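Local coordinates for protein apicoplast TIC22, putative (PDB 4E6Z) that is an essential chaperone required for protein import into the apicoplast of the malaria parasite Plasmodium falciparum, at residues 175-180 and 214-219; 105-110 and 260-265; 221-226 and 234-239. All blocks are in the same frame, centred on the assembly; numbering follows the deposited sequence.

Helix 216-227 ties contacts 1 and 3 together: its first turn faces helix 172-179 in contact 1, and its later turns lie against the chain that leads into strand 238-242 in contact 3. The two centres are 13 Å apart, and Leu219 CD2 packs at 3.9 Å on Ile238 CG2 between them. Contact 2 joins the starts of helices 106-119 and 261-272, with its centre 14 Å from that of contact 1. Two probable hydrogen bonds bridge these two, Asp215 OD2 to Ser260 OG at 2.6 Å and Asp218 OD2 to Thr261 N at 3.1 Å. Contacts 2 and 3 do not touch; their nearest atoms are about 6 Å apart.

Contact 1: residues 175-180 and 214-219; sequences LQNALY and FDLEDL
Asn177 ND2 and the backbone N of Leu216 both donate to one oxygen, OE1 of Gln174, where helix 172-179 faces the first turn of helix 216-227. The same glutamine donates through NE2 to Glu217 OE2. Gln174 thereby ties both polar groups to the start of the second helix and occupies a backbone amide in its first turn. Asn177 ND2 is also 3.3 Å from Glu217 OE2 and 3.9 Å from Glu217 OE1, with the amide and carboxylate planes 33° apart and the two side chains crossing at about a right angle.

Glu217 leaves its helix with an unusual first torsion, chi1 27°, and bends again at chi2, a path that swings the carboxylate round to Asn177. A negative charge this close to a helix start would probably be favoured by the helix dipole, and Arg173 adds a positive charge nearby, in a long, weak ion pair with Glu217 OE1.

Beside the polar group lies a small apolar contact. Leu216 has CG anti to its backbone N (chi1 173°) and extends CD2 to the root of the asparagine, 3.8 Å from Asn177 CB and 4.0 Å from Asn177 CG. The leucine CB also lies 3.9 Å from Asn177 ND2, and the two segments bury 118 Å² between them.

Both helices lie on one face of the four-stranded mixed sheet: Ala178 rests on Pro193 and Phe195 of strand 193-203 and on Val240 of strand 238-242, while Leu219 packs on Phe195 and on Phe213 of strand 208-213.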
loop_
_atom_site.group_PDB
_atom_site.type_symbol
_atom_site.label_atom_id
_atom_site.label_comp_id
_atom_site.label_asym_id
_atom_site.label_seq_id
_atom_site.Cartn_x
_atom_site.Cartn_y
_atom_site.Cartn_z
ATOM N N LEU A 175 -4.099 7.771 4.797
ATOM C CA LEU A 175 -4.255 9.035 4.083
ATOM C C LEU A 175 -4.729 10.110 5.042
ATOM O O LEU A 175 -4.301 11.262 4.965
ATOM C CB LEU A 175 -5.243 8.894 2.929
ATOM C CG LEU A 175 -4.687 8.322 1.624
ATOM C CD1 LEU A 175 -5.823 7.824 0.722
ATOM C CD2 LEU A 175 -3.839 9.373 0.921
ATOM N N GLN A 176 -5.616 9.726 5.951
ATOM C CA GLN A 176 -6.064 10.635 6.990
ATOM C C GLN A 176 -4.926 10.973 7.952
ATOM O O GLN A 176 -4.708 12.138 8.284
ATOM C CB GLN A 176 -7.241 10.041 7.759
ATOM C CG GLN A 176 -7.844 11.007 8.762
ATOM C CD GLN A 176 -8.215 12.344 8.139
ATOM O OE1 GLN A 176 -9.141 12.435 7.325
ATOM N NE2 GLN A 176 -7.493 13.394 8.525
ATOM N N ASN A 177 -4.208 9.948 8.402
ATOM C CA ASN A 177 -3.076 10.140 9.303
ATOM C C ASN A 177 -2.034 11.092 8.723
ATOM O O ASN A 177 -1.405 11.862 9.451
ATOM C CB ASN A 177 -2.424 8.795 9.634
ATOM C CG ASN A 177 -3.257 7.962 10.586
ATOM O OD1 ASN A 177 -4.119 8.481 11.285
ATOM N ND2 ASN A 177 -2.993 6.664 10.627
ATOM N N ALA A 178 -1.864 11.038 7.406
ATOM C CA ALA A 178 -0.829 11.810 6.727
ATOM C C ALA A 178 -1.171 13.296 6.610
ATOM O O ALA A 178 -0.277 14.140 6.561
ATOM C CB ALA A 178 -0.544 11.220 5.354
ATOM N N LEU A 179 -2.461 13.611 6.562
ATOM C CA LEU A 179 -2.901 14.997 6.420
ATOM C C LEU A 179 -2.335 15.881 7.518
ATOM O O LEU A 179 -1.970 17.028 7.273
ATOM C CB LEU A 179 -4.425 15.084 6.422
ATOM C CG LEU A 179 -5.090 14.683 5.110
ATOM C CD1 LEU A 179 -6.587 14.908 5.189
ATOM C CD2 LEU A 179 -4.483 15.477 3.967
ATOM N N TYR A 180 -2.267 15.335 8.726
ATOM C CA TYR A 180 -1.725 16.046 9.874
ATOM C C TYR A 180 -0.350 16.629 9.560
ATOM O O TYR A 180 -0.051 17.767 9.916
ATOM C CB TYR A 180 -1.639 15.094 11.072
ATOM C CG TYR A 180 -1.095 15.710 12.341
ATOM C CD1 TYR A 180 0.228 15.523 12.714
ATOM C CD2 TYR A 180 -1.907 16.475 13.171
ATOM C CE1 TYR A 180 0.728 16.078 13.875
ATOM C CE2 TYR A 180 -1.416 17.034 14.334
ATOM C CZ TYR A 180 -0.096 16.833 14.681
ATOM O OH TYR A 180 0.405 17.386 15.836
ATOM N N PHE A 214 4.287 2.053 5.879
ATOM C CA PHE A 214 2.976 2.303 5.299
ATOM C C PHE A 214 1.979 2.697 6.384
ATOM O O PHE A 214 1.141 3.568 6.174
ATOM C CB PHE A 214 2.481 1.097 4.490
ATOM C CG PHE A 214 3.044 1.043 3.100
ATOM C CD1 PHE A 214 2.367 1.626 2.040
ATOM C CD2 PHE A 214 4.264 0.436 2.856
ATOM C CE1 PHE A 214 2.889 1.589 0.757
ATOM C CE2 PHE A 214 4.793 0.399 1.578
ATOM C CZ PHE A 214 4.107 0.979 0.528
ATOM N N ASP A 215 2.085 2.061 7.547
ATOM C CA ASP A 215 1.238 2.407 8.683
ATOM C C ASP A 215 1.951 3.325 9.672
ATOM O O ASP A 215 3.019 2.993 10.187
ATOM C CB ASP A 215 0.735 1.150 9.395
ATOM C CG ASP A 215 -0.347 0.426 8.607
ATOM O OD1 ASP A 215 -0.482 0.694 7.393
ATOM O OD2 ASP A 215 -1.061 -0.409 9.205
ATOM N N LEU A 216 1.350 4.484 9.924
ATOM C CA LEU A 216 1.867 5.422 10.906
ATOM C C LEU A 216 2.066 4.727 12.250
ATOM O O LEU A 216 3.092 4.905 12.904
ATOM C CB LEU A 216 0.915 6.610 11.071
ATOM C CG LEU A 216 1.272 7.587 12.200
ATOM C CD1 LEU A 216 2.697 8.103 12.051
ATOM C CD2 LEU A 216 0.288 8.747 12.263
ATOM N N GLU A 217 1.081 3.930 12.650
ATOM C CA GLU A 217 1.119 3.255 13.942
ATOM C C GLU A 217 2.301 2.291 14.074
ATOM O O GLU A 217 2.792 2.054 15.180
ATOM C CB GLU A 217 -0.212 2.550 14.235
ATOM C CG GLU A 217 -1.000 2.130 12.992
ATOM C CD GLU A 217 -1.837 3.257 12.400
ATOM O OE1 GLU A 217 -2.893 3.596 12.978
ATOM O OE2 GLU A 217 -1.443 3.796 11.345
ATOM N N ASP A 218 2.763 1.747 12.951
ATOM C CA ASP A 218 3.967 0.916 12.951
ATOM C C ASP A 218 5.203 1.775 13.219
ATOM O O ASP A 218 6.101 1.374 13.958
ATOM C CB ASP A 218 4.125 0.173 11.622
ATOM C CG ASP A 218 3.097 -0.941 11.440
ATOM O OD1 ASP A 218 2.500 -1.390 12.445
ATOM O OD2 ASP A 218 2.896 -1.374 10.287
ATOM N N LEU A 219 5.242 2.954 12.605
ATOM C CA LEU A 219 6.332 3.896 12.802
ATOM C C LEU A 219 6.416 4.326 14.260
ATOM O O LEU A 219 7.469 4.213 14.888
ATOM C CB LEU A 219 6.158 5.123 11.901
ATOM C CG LEU A 219 7.127 6.284 12.165
ATOM C CD1 LEU A 219 8.567 5.831 12.014
ATOM C CD2 LEU A 219 6.837 7.466 11.248
#

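Contact 2: residues 105-110 and 260-265; sequences CPYDAE and STQSVK
Van der Waals packing between Pro106 and Ser263 forms the more buried half of this contact. The proline ring meets the second helix through CD, 3.5 Å from Ser263 OG, with CG 4.2 Å from Ser263 CA. Nearer the surface, Gln262 has CG beside its backbone N (chi1 -80°) and runs on extended, crossing the tyrosine at about a right angle and bringing OE1 to 3.5 Å from Tyr107 CE2, the amide plane turned 60° from the ring. Pro106 CG lies 4.0 Å above one face of that ring, offset toward its rim.

Among the polar groups, Ser263 OG has its hydrogen-bond partner in Leu104 O, so the hydroxyl holds a residue just ahead of the first helix while its oxygen abuts the proline. Each helix is capped from within. Ser260 OG, also hydrogen-bonded to Asp215 OD2, accepts weak bonds from Gln262 N and Ser263 N, the latter nearly straight at 168°, and Cys105 SG accepts a weak one from Tyr107 N at 3.6 Å.

The arrangement is that of two N-capped helix starts set side by side, one following strand 97-103 and the other strand 255-258, which belong to different sheets of this Tic22-like chain.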
loop_
_atom_site.group_PDB
_atom_site.type_symbol
_atom_site.label_atom_id
_atom_site.label_comp_id
_atom_site.label_asym_id
_atom_site.label_seq_id
_atom_site.Cartn_x
_atom_site.Cartn_y
_atom_site.Cartn_z
ATOM N N CYS A 105 -4.709 -1.520 1.687
ATOM C CA CYS A 105 -5.276 -1.960 2.962
ATOM C C CYS A 105 -6.427 -2.924 2.718
ATOM O O CYS A 105 -7.382 -2.586 2.020
ATOM C CB CYS A 105 -5.753 -0.765 3.792
ATOM S SG CYS A 105 -6.606 -1.203 5.330
ATOM N N PRO A 106 -6.334 -4.131 3.299
ATOM C CA PRO A 106 -7.295 -5.212 3.046
ATOM C C PRO A 106 -8.689 -4.862 3.553
ATOM O O PRO A 106 -9.675 -5.394 3.048
ATOM C CB PRO A 106 -6.721 -6.382 3.851
ATOM C CG PRO A 106 -5.922 -5.721 4.943
ATOM C CD PRO A 106 -5.319 -4.514 4.299
ATOM N N TYR A 107 -8.769 -3.982 4.543
ATOM C CA TYR A 107 -10.061 -3.615 5.111
ATOM C C TYR A 107 -10.796 -2.616 4.221
ATOM O O TYR A 107 -12.019 -2.549 4.242
ATOM C CB TYR A 107 -9.895 -3.097 6.543
ATOM C CG TYR A 107 -9.201 -4.098 7.440
ATOM C CD1 TYR A 107 -9.832 -5.277 7.816
ATOM C CD2 TYR A 107 -7.909 -3.873 7.895
ATOM C CE1 TYR A 107 -9.197 -6.201 8.628
ATOM C CE2 TYR A 107 -7.266 -4.789 8.709
ATOM C CZ TYR A 107 -7.915 -5.951 9.073
ATOM O OH TYR A 107 -7.276 -6.864 9.881
ATOM N N ASP A 108 -10.046 -1.848 3.434
ATOM C CA ASP A 108 -10.650 -1.006 2.411
ATOM C C ASP A 108 -11.267 -1.899 1.328
ATOM O O ASP A 108 -12.340 -1.607 0.815
ATOM C CB ASP A 108 -9.611 -0.074 1.783
ATOM C CG ASP A 108 -9.123 1.013 2.744
ATOM O OD1 ASP A 108 -9.623 1.099 3.886
ATOM O OD2 ASP A 108 -8.230 1.789 2.339
ATOM N N ALA A 109 -10.578 -2.986 0.987
ATOM C CA ALA A 109 -11.088 -3.948 0.010
ATOM C C ALA A 109 -12.332 -4.656 0.535
ATOM O O ALA A 109 -13.321 -4.795 -0.181
ATOM C CB ALA A 109 -10.019 -4.964 -0.353
ATOM N N GLU A 110 -12.271 -5.108 1.785
ATOM C CA GLU A 110 -13.422 -5.714 2.443
ATOM C C GLU A 110 -14.623 -4.774 2.404
ATOM O O GLU A 110 -15.757 -5.211 2.231
ATOM C CB GLU A 110 -13.097 -6.062 3.898
ATOM C CG GLU A 110 -12.435 -7.410 4.098
ATOM C CD GLU A 110 -12.456 -7.846 5.550
ATOM O OE1 GLU A 110 -12.950 -7.070 6.391
ATOM O OE2 GLU A 110 -11.987 -8.964 5.850
ATOM N N SER A 260 2.419 -2.522 6.063
ATOM C CA SER A 260 1.456 -2.533 7.152
ATOM C C SER A 260 1.466 -3.910 7.798
ATOM O O SER A 260 1.244 -4.912 7.122
ATOM C CB SER A 260 0.055 -2.223 6.620
ATOM O OG SER A 260 -0.927 -2.442 7.617
ATOM N N THR A 261 1.736 -3.968 9.098
ATOM C CA THR A 261 1.756 -5.254 9.790
ATOM C C THR A 261 0.380 -5.920 9.726
ATOM O O THR A 261 0.271 -7.144 9.763
ATOM C CB THR A 261 2.208 -5.125 11.259
ATOM O OG1 THR A 261 1.277 -4.314 11.984
ATOM C CG2 THR A 261 3.599 -4.507 11.341
ATOM N N GLN A 262 -0.665 -5.108 9.626
ATOM C CA GLN A 262 -2.016 -5.636 9.477
ATOM C C GLN A 262 -2.229 -6.278 8.106
ATOM O O GLN A 262 -2.789 -7.371 8.007
ATOM C CB GLN A 262 -3.063 -4.552 9.734
ATOM C CG GLN A 262 -3.330 -4.293 11.206
ATOM C CD GLN A 262 -4.639 -3.564 11.436
ATOM O OE1 GLN A 262 -5.102 -2.806 10.580
ATOM N NE2 GLN A 262 -5.250 -3.796 12.594
ATOM N N SER A 263 -1.782 -5.599 7.053
ATOM C CA SER A 263 -1.855 -6.156 5.708
ATOM C C SER A 263 -1.183 -7.523 5.653
ATOM O O SER A 263 -1.721 -8.469 5.073
ATOM C CB SER A 263 -1.194 -5.222 4.693
ATOM O OG SER A 263 -1.891 -3.994 4.598
ATOM N N VAL A 264 -0.006 -7.624 6.262
ATOM C CA VAL A 264 0.749 -8.873 6.256
ATOM C C VAL A 264 0.034 -9.945 7.074
ATOM O O VAL A 264 -0.116 -11.084 6.632
ATOM C CB VAL A 264 2.182 -8.679 6.789
ATOM C CG1 VAL A 264 2.900 -10.016 6.881
ATOM C CG2 VAL A 264 2.950 -7.719 5.896
ATOM N N LYS A 265 -0.412 -9.564 8.265
ATOM C CA LYS A 265 -1.147 -10.461 9.145
ATOM C C LYS A 265 -2.407 -10.983 8.451
ATOM O O LYS A 265 -2.847 -12.105 8.700
ATOM C CB LYS A 265 -1.522 -9.711 10.422
ATOM C CG LYS A 265 -1.435 -10.521 11.698
ATOM C CD LYS A 265 -1.143 -9.604 12.877
ATOM C CE LYS A 265 -2.002 -8.346 12.821
ATOM N NZ LYS A 265 -1.563 -7.319 13.810
#

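Contact 3: residues 221-226 and 234-239; sequences EAIEEQ and VDYKIK
Ile223 and Tyr236 share nearly the same first torsion, chi1 -71° and -72°, but put it to different use. In Ile223 it sets CG1 beside the backbone N and CG2 anti to it, so that both branches face the tyrosine; in Tyr236 it lays the ring back along the isoleucine, and the two side chains run past each other in opposite directions. They lie within a beta-alpha-beta crossover: helix 216-227 connects strand 208-213 to the parallel strand 238-242, and strand 193-203 lies between the two in the sheet. The contact packs the helix against the chain that returns to the sheet.

The branches of Ile223 divide the work. CG2 approaches the ring obliquely, 3.7 Å from Tyr236 CD2 and 3.9 Å from Tyr236 CG. The longer branch ends in CD1, which sits 3.9 Å from Tyr236 CB and 4.2 Å from Ile238 CG1, linking the aromatic residue to the first residue of the strand. This apolar group is the greater part of the 213 Å² buried between the segments.

One turn along the helix, Gln226 crosses the far end of the tyrosine at about a right angle, its amide turned 60° from the ring; the fit of its aliphatic chain near the hydroxyl is doubtful in the model. Tyr236 also touches Ala197 of strand 193-203, and Ile238 touches Lys220 on the helix. From within its own segment, Val234 places CG1 4.1 Å above one face of the Tyr236 ring, offset toward the rim.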
loop_
_atom_site.group_PDB
_atom_site.type_symbol
_atom_site.label_atom_id
_atom_site.label_comp_id
_atom_site.label_asym_id
_atom_site.label_seq_id
_atom_site.Cartn_x
_atom_site.Cartn_y
_atom_site.Cartn_z
ATOM N N GLU A 221 5.346 2.882 16.711
ATOM C CA GLU A 221 5.667 1.721 17.521
ATOM C C GLU A 221 7.171 1.473 17.516
ATOM O O GLU A 221 7.746 1.082 18.532
ATOM C CB GLU A 221 4.918 0.491 17.009
ATOM C CG GLU A 221 4.660 -0.556 18.071
ATOM C CD GLU A 221 3.328 -1.256 17.880
ATOM O OE1 GLU A 221 2.733 -1.684 18.892
ATOM O OE2 GLU A 221 2.869 -1.364 16.722
ATOM N N ALA A 222 7.801 1.710 16.370
ATOM C CA ALA A 222 9.242 1.517 16.228
ATOM C C ALA A 222 10.019 2.626 16.943
ATOM O O ALA A 222 11.141 2.419 17.407
ATOM C CB ALA A 222 9.626 1.449 14.755
ATOM N N ILE A 223 9.409 3.803 17.021
ATOM C CA ILE A 223 9.991 4.932 17.729
ATOM C C ILE A 223 10.003 4.670 19.231
ATOM O O ILE A 223 11.009 4.894 19.900
ATOM C CB ILE A 223 9.216 6.231 17.441
ATOM C CG1 ILE A 223 9.473 6.692 16.006
ATOM C CG2 ILE A 223 9.614 7.314 18.422
ATOM C CD1 ILE A 223 8.559 7.809 15.543
ATOM N N GLU A 224 8.881 4.185 19.756
ATOM C CA GLU A 224 8.774 3.891 21.181
ATOM C C GLU A 224 9.753 2.806 21.610
ATOM O O GLU A 224 10.293 2.854 22.714
ATOM C CB GLU A 224 7.342 3.499 21.555
ATOM C CG GLU A 224 6.375 4.669 21.546
ATOM C CD GLU A 224 6.907 5.858 22.327
ATOM O OE1 GLU A 224 7.083 5.734 23.559
ATOM O OE2 GLU A 224 7.153 6.915 21.708
ATOM N N GLU A 225 9.979 1.829 20.740
ATOM C CA GLU A 225 10.966 0.793 21.018
ATOM C C GLU A 225 12.354 1.413 21.137
ATOM O O GLU A 225 13.192 0.954 21.914
ATOM C CB GLU A 225 10.967 -0.261 19.912
ATOM C CG GLU A 225 12.066 -1.302 20.057
ATOM C CD GLU A 225 12.204 -2.183 18.830
ATOM O OE1 GLU A 225 13.188 -2.950 18.754
ATOM O OE2 GLU A 225 11.330 -2.107 17.939
ATOM N N GLN A 226 12.589 2.460 20.354
ATOM C CA GLN A 226 13.885 3.120 20.335
ATOM C C GLN A 226 14.063 4.031 21.547
ATOM O O GLN A 226 15.121 4.042 22.170
ATOM C CB GLN A 226 14.062 3.918 19.042
ATOM C CG GLN A 226 15.452 4.486 18.874
ATOM C CD GLN A 226 16.508 3.406 18.826
ATOM O OE1 GLN A 226 16.274 2.323 18.290
ATOM N NE2 GLN A 226 17.680 3.694 19.384
ATOM N N VAL A 234 16.067 12.055 22.190
ATOM C CA VAL A 234 16.116 12.317 20.759
ATOM C C VAL A 234 14.745 12.698 20.207
ATOM O O VAL A 234 13.724 12.133 20.604
ATOM C CB VAL A 234 16.640 11.086 19.993
ATOM C CG1 VAL A 234 16.701 11.372 18.501
ATOM C CG2 VAL A 234 18.003 10.677 20.518
ATOM N N ASP A 235 14.726 13.662 19.293
ATOM C CA ASP A 235 13.495 14.036 18.611
ATOM C C ASP A 235 13.283 13.176 17.372
ATOM O O ASP A 235 14.189 13.006 16.558
ATOM C CB ASP A 235 13.518 15.511 18.212
ATOM C CG ASP A 235 12.300 15.913 17.399
ATOM O OD1 ASP A 235 11.206 15.362 17.650
ATOM O OD2 ASP A 235 12.435 16.780 16.508
ATOM N N TYR A 236 12.083 12.626 17.239
ATOM C CA TYR A 236 11.733 11.865 16.048
ATOM C C TYR A 236 10.699 12.601 15.212
ATOM O O TYR A 236 9.505 12.300 15.261
ATOM C CB TYR A 236 11.245 10.468 16.417
ATOM C CG TYR A 236 12.363 9.580 16.893
ATOM C CD1 TYR A 236 13.183 8.926 15.984
ATOM C CD2 TYR A 236 12.617 9.412 18.246
ATOM C CE1 TYR A 236 14.216 8.122 16.410
ATOM C CE2 TYR A 236 13.650 8.612 18.683
ATOM C CZ TYR A 236 14.445 7.968 17.758
ATOM O OH TYR A 236 15.473 7.163 18.178
ATOM N N LYS A 237 11.178 13.582 14.456
ATOM C CA LYS A 237 10.335 14.331 13.541
ATOM C C LYS A 237 9.726 13.380 12.512
ATOM O O LYS A 237 10.428 12.814 11.672
ATOM C CB LYS A 237 11.159 15.420 12.850
ATOM C CG LYS A 237 10.521 16.796 12.846
ATOM C CD LYS A 237 9.613 16.995 11.648
ATOM C CE LYS A 237 9.096 18.424 11.599
ATOM N NZ LYS A 237 8.304 18.692 10.368
ATOM N N ILE A 238 8.415 13.193 12.595
ATOM C CA ILE A 238 7.707 12.331 11.657
ATOM C C ILE A 238 7.433 13.082 10.357
ATOM O O ILE A 238 6.895 14.189 10.370
ATOM C CB ILE A 238 6.387 11.818 12.258
ATOM C CG1 ILE A 238 6.676 10.904 13.453
ATOM C CG2 ILE A 238 5.547 11.099 11.198
ATOM C CD1 ILE A 238 5.434 10.434 14.177
ATOM N N LYS A 239 7.823 12.483 9.238
ATOM C CA LYS A 239 7.619 13.104 7.936
ATOM C C LYS A 239 6.907 12.166 6.962
ATOM O O LYS A 239 6.985 10.945 7.088
ATOM C CB LYS A 239 8.950 13.580 7.356
ATOM C CG LYS A 239 9.624 14.643 8.204
ATOM C CD LYS A 239 10.882 15.182 7.551
ATOM C CE LYS A 239 11.458 16.333 8.366
ATOM N NZ LYS A 239 12.712 16.883 7.778
#